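Local structure of N-terminal cyanobactin protease (Planktothrix agardhii NIES-596, 4H6W) at residues P8-L13 with L280-A285; S239-R244 with E287-E292. The protein probably acts as a subtilisin-like serine endopeptidase in the maturation of prenylagaramide cyanobactins, this chain being the N-terminal protease part of a longer protein. All blocks are in the same frame, centred on the assembly; numbering follows the deposited sequence.

Contact 1 (P8-L13 with L280-A285)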
# COMPACT_ATOMS: atom_id res chain seq x y z
N PRO A 8 -16.62 -1.05 -0.42
CA PRO A 8 -17.38 -1.98 0.43
C PRO A 8 -16.62 -2.49 1.67
O PRO A 8 -15.45 -2.87 1.59
CB PRO A 8 -17.68 -3.15 -0.53
CG PRO A 8 -17.69 -2.53 -1.88
CD PRO A 8 -16.63 -1.46 -1.84
N GLY A 9 -17.30 -2.47 2.81
CA GLY A 9 -16.77 -3.03 4.04
C GLY A 9 -15.93 -2.09 4.88
O GLY A 9 -15.70 -2.35 6.07
N LEU A 10 -15.45 -1.01 4.26
CA LEU A 10 -14.57 -0.06 4.94
C LEU A 10 -15.22 0.56 6.19
O LEU A 10 -14.59 0.59 7.26
CB LEU A 10 -14.04 1.00 3.98
CG LEU A 10 -13.01 1.97 4.59
CD1 LEU A 10 -11.89 1.22 5.30
CD2 LEU A 10 -12.47 2.94 3.55
N LYS A 11 -16.46 1.04 6.06
CA LYS A 11 -17.23 1.53 7.21
C LYS A 11 -17.43 0.49 8.32
O LYS A 11 -17.23 0.79 9.49
CB LYS A 11 -18.57 2.12 6.79
CG LYS A 11 -18.46 3.53 6.24
CD LYS A 11 -19.82 4.17 6.01
CE LYS A 11 -19.64 5.61 5.55
NZ LYS A 11 -20.94 6.26 5.23
N LYS A 12 -17.84 -0.72 7.95
CA LYS A 12 -18.03 -1.78 8.94
C LYS A 12 -16.72 -2.07 9.65
O LYS A 12 -16.71 -2.30 10.87
CB LYS A 12 -18.58 -3.07 8.31
CG LYS A 12 -19.11 -4.07 9.33
CD LYS A 12 -18.98 -5.51 8.81
CE LYS A 12 -18.95 -6.56 9.91
NZ LYS A 12 -18.52 -7.93 9.46
N LEU A 13 -15.62 -2.06 8.90
CA LEU A 13 -14.30 -2.29 9.48
C LEU A 13 -13.92 -1.17 10.44
O LEU A 13 -13.51 -1.44 11.58
CB LEU A 13 -13.23 -2.49 8.39
CG LEU A 13 -11.81 -2.90 8.84
CD1 LEU A 13 -11.78 -4.10 9.81
CD2 LEU A 13 -10.93 -3.16 7.62
N LEU A 280 -9.87 -6.01 -4.45
CA LEU A 280 -9.89 -5.87 -3.00
C LEU A 280 -11.29 -6.06 -2.43
O LEU A 280 -12.24 -5.42 -2.89
CB LEU A 280 -9.37 -4.48 -2.60
CG LEU A 280 -9.58 -4.04 -1.15
CD1 LEU A 280 -8.67 -4.81 -0.20
CD2 LEU A 280 -9.34 -2.54 -1.05
N ASN A 281 -11.40 -6.94 -1.44
CA ASN A 281 -12.69 -7.30 -0.87
C ASN A 281 -12.54 -7.42 0.63
O ASN A 281 -12.19 -8.48 1.16
CB ASN A 281 -13.20 -8.62 -1.47
CG ASN A 281 -14.62 -8.98 -1.03
OD1 ASN A 281 -15.06 -8.69 0.09
ND2 ASN A 281 -15.34 -9.63 -1.91
N ILE A 282 -12.83 -6.31 1.31
CA ILE A 282 -12.56 -6.17 2.75
C ILE A 282 -13.33 -7.18 3.61
O ILE A 282 -12.75 -7.83 4.50
CB ILE A 282 -12.85 -4.72 3.22
CG1 ILE A 282 -11.96 -3.72 2.46
CG2 ILE A 282 -12.68 -4.60 4.73
CD1 ILE A 282 -12.16 -2.27 2.91
N LEU A 283 -14.63 -7.32 3.34
CA LEU A 283 -15.51 -8.17 4.16
C LEU A 283 -15.05 -9.62 4.13
O LEU A 283 -14.94 -10.27 5.18
CB LEU A 283 -16.97 -8.05 3.72
CG LEU A 283 -17.57 -6.70 4.08
CD1 LEU A 283 -19.04 -6.61 3.67
CD2 LEU A 283 -17.40 -6.44 5.58
N ASP A 284 -14.76 -10.10 2.93
CA ASP A 284 -14.23 -11.43 2.74
C ASP A 284 -12.81 -11.60 3.29
O ASP A 284 -12.49 -12.66 3.84
CB ASP A 284 -14.33 -11.81 1.26
CG ASP A 284 -15.77 -11.93 0.78
OD1 ASP A 284 -16.71 -11.91 1.62
OD2 ASP A 284 -15.99 -12.06 -0.44
N ALA A 285 -11.98 -10.55 3.20
CA ALA A 285 -10.66 -10.55 3.86
C ALA A 285 -10.75 -10.78 5.37
O ALA A 285 -10.02 -11.61 5.94
CB ALA A 285 -9.92 -9.26 3.56
O HOH W 1 -15.80 -5.95 1.14
O HOH W 2 -13.98 -4.05 -0.55

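Contact 2 (S239-R244 with E287-E292)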
# COMPACT_ATOMS: atom_id res chain seq x y z
N SER A 239 -4.81 -4.54 13.31
CA SER A 239 -5.38 -3.93 14.53
C SER A 239 -6.55 -4.76 15.03
O SER A 239 -6.74 -4.92 16.25
CB SER A 239 -5.85 -2.51 14.26
OG SER A 239 -4.80 -1.72 13.70
N LEU A 240 -7.32 -5.30 14.08
CA LEU A 240 -8.48 -6.13 14.36
C LEU A 240 -8.08 -7.46 15.04
O LEU A 240 -8.78 -7.93 15.96
CB LEU A 240 -9.25 -6.38 13.06
CG LEU A 240 -10.50 -7.26 13.14
CD1 LEU A 240 -11.58 -6.58 13.98
CD2 LEU A 240 -11.02 -7.57 11.75
N GLN A 241 -6.96 -8.03 14.63
CA GLN A 241 -6.39 -9.20 15.30
C GLN A 241 -6.04 -8.90 16.76
O GLN A 241 -6.32 -9.72 17.65
CB GLN A 241 -5.16 -9.73 14.57
CG GLN A 241 -5.43 -10.24 13.16
CD GLN A 241 -4.20 -10.91 12.55
OE1 GLN A 241 -3.16 -10.28 12.37
NE2 GLN A 241 -4.31 -12.20 12.23
N ILE A 242 -5.42 -7.74 17.01
CA ILE A 242 -5.10 -7.33 18.39
C ILE A 242 -6.41 -7.22 19.18
O ILE A 242 -6.53 -7.78 20.27
CB ILE A 242 -4.37 -5.97 18.48
CG1 ILE A 242 -3.26 -5.82 17.43
CG2 ILE A 242 -3.88 -5.74 19.91
CD1 ILE A 242 -1.84 -5.97 17.92
N LYS A 243 -7.38 -6.52 18.61
CA LYS A 243 -8.69 -6.34 19.25
C LYS A 243 -9.29 -7.68 19.70
O LYS A 243 -9.94 -7.76 20.75
CB LYS A 243 -9.65 -5.62 18.30
CG LYS A 243 -10.92 -5.11 18.95
CD LYS A 243 -11.90 -4.69 17.86
CE LYS A 243 -13.18 -4.11 18.45
NZ LYS A 243 -12.88 -2.82 19.11
N ARG A 244 -9.05 -8.72 18.91
CA ARG A 244 -9.62 -10.02 19.20
C ARG A 244 -8.70 -10.93 20.03
O ARG A 244 -9.01 -12.10 20.21
CB ARG A 244 -10.03 -10.72 17.92
CG ARG A 244 -11.29 -10.14 17.30
CD ARG A 244 -11.37 -10.57 15.85
NE ARG A 244 -10.97 -11.97 15.68
CZ ARG A 244 -11.81 -13.01 15.69
NH1 ARG A 244 -13.11 -12.80 15.87
NH2 ARG A 244 -11.35 -14.25 15.52
N GLU A 287 -13.27 -12.26 6.87
CA GLU A 287 -13.77 -13.62 7.00
C GLU A 287 -12.64 -14.63 6.89
O GLU A 287 -12.52 -15.51 7.73
CB GLU A 287 -14.86 -13.90 5.98
CG GLU A 287 -15.52 -15.27 6.14
CD GLU A 287 -16.80 -15.44 5.33
OE1 GLU A 287 -17.75 -14.62 5.49
OE2 GLU A 287 -16.87 -16.40 4.53
N HIS A 288 -11.80 -14.50 5.86
CA HIS A 288 -10.66 -15.38 5.67
C HIS A 288 -9.61 -15.32 6.78
O HIS A 288 -8.97 -16.32 7.09
CB HIS A 288 -10.01 -15.11 4.33
CG HIS A 288 -10.69 -15.80 3.19
ND1 HIS A 288 -10.85 -15.22 1.96
CD2 HIS A 288 -11.27 -17.02 3.11
CE1 HIS A 288 -11.49 -16.05 1.16
NE2 HIS A 288 -11.76 -17.15 1.84
N LEU A 289 -9.42 -14.14 7.37
CA LEU A 289 -8.39 -13.94 8.38
C LEU A 289 -8.86 -14.37 9.76
O LEU A 289 -8.15 -15.07 10.49
CB LEU A 289 -7.98 -12.48 8.41
CG LEU A 289 -6.96 -12.06 9.46
CD1 LEU A 289 -5.60 -12.68 9.15
CD2 LEU A 289 -6.89 -10.53 9.52
N THR A 290 -10.05 -13.93 10.13
CA THR A 290 -10.62 -14.25 11.43
C THR A 290 -11.69 -15.32 11.22
O THR A 290 -11.82 -15.89 10.13
CB THR A 290 -11.26 -12.99 12.07
OG1 THR A 290 -12.45 -12.62 11.34
CG2 THR A 290 -10.27 -11.82 12.06
N GLY A 291 -12.49 -15.59 12.22
CA GLY A 291 -13.63 -16.42 11.89
C GLY A 291 -14.75 -15.68 11.19
O GLY A 291 -15.49 -16.27 10.43
N GLU A 292 -14.84 -14.37 11.43
CA GLU A 292 -16.11 -13.62 11.40
C GLU A 292 -16.69 -13.29 10.05
O GLU A 292 -15.96 -13.04 9.10
CB GLU A 292 -15.95 -12.29 12.15
CG GLU A 292 -15.58 -12.39 13.61
CD GLU A 292 -15.28 -11.02 14.20
OE1 GLU A 292 -16.23 -10.23 14.41
OE2 GLU A 292 -14.09 -10.72 14.43

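Contact 1 (P8-L13 with L280-A285)
Pro8 and Gly9 pack on the first turn of helix 282-289, but the 280-285 segment first reaches Pro8 O through water. Water 2 lies between Leu280 O and Pro8 O, 2.9 Å from the latter, and accepts a hydrogen bond from Ile282 N. Asn281 is the N-cap: its OD1 accepts from Asp284 N at 3.2 Å, the bond nearly straight (166°) although the donor stands above the carbonyl plane. Water 1 accepts from Leu283 N and lies within hydrogen-bonding distance of that OD1, with a weaker approach to Pro8 O. Waters thus take up two amides of the helix's first turn.

Ile282 carries most of the packing. CG2 is anti to its backbone N, while CG1 lies beside that N (chi1 -60°), which splits the branches: CG2 meets Leu13 CD2 at 3.7 Å, the two side chains crossing at about a right angle, and CD1 meets Leu10 CB at 3.9 Å. An alanine here would remove both branches and is likely to leave Leu10 and Leu13 without their partner on this helix. In the subtilase fold of this domain, the pairing joins the N-terminal helix 10-16 to the last modelled helix, with Leu236 of helix 223-243 touching both leucines.

Leu283 follows, its CG 3.8 Å from Gly9 CA, where a beta carbon would clash; its CD2 touches Lys12 CD at 3.7 Å.

Contact 2 (S239-R244 with E287-E292)
The guanidinium of Arg244 is covered on one face by Thr290, whose CB stands 3.5 Å above the plane, displaced toward the rim of the group. Glu292 OE2 and the backbone N of Gly291 approach this group obliquely. The carboxylate of Glu292 is turned only 21° from the guanidinium plane, and the two side chains run past each other in opposite directions. Arg244 NH1 and Glu292 OE2 form a salt bridge at 2.7 Å, but the N-H...O angle of 122° makes its hydrogen bond weak. The arginine's CD lies alongside the same oxygen, 3.1 Å from OE2, and the bend at chi3 (41°) beyond it swings the guanidinium back so that NH1 also meets that oxygen; NH2 has a second carboxylate partner in Glu246.

The other flat group, the amide of Gln241, meets Leu289 with its nitrogen: NE2 is 3.4 Å from Leu289 CD1, while Gln241 CG lies 3.9 Å from Leu289 CD2. These side chains cross at about a right angle. The amide oxygen, OE1, accepts from Asp249 N, a bond that restrains the group's rotation.

Both helices end here, 223-243 just before Arg244 and 282-289 just before Thr290. Thr290 OG1 accepts from Glu292 N at 3.0 Å, an ST turn, and donates to Ile286 O, so two bonds hold the hydroxyl, which probably steadies CB against the guanidinium face. With carboxylates at both NH1 and NH2, the arginine's charge is probably well balanced, and, given the poor angle, the pairing probably rests more on electrostatics than on a well-directed hydrogen bond.

In the fold
Contacts 1 and 2 share helix 282-289: contact 1 uses its first turn, contact 2 its C-terminal end and the residues just after it, with the two centres 12 Å apart. They also touch directly, Leu13 CD1 of contact 1 lying 4.0 Å from Leu240 CD2 of contact 2. Helices 10-16, 223-243 and 282-289 therefore pack mutually, tying both termini of the modelled chain to one long helix. The predicted catalytic Ser224 sits near the start of that helix, whereas contact 2 occupies its far end. Both contacts lie on the same side of the chain's centre, about 16 Å and 20 Å from it, and away from the predicted Asp29-His64-Ser224 triad.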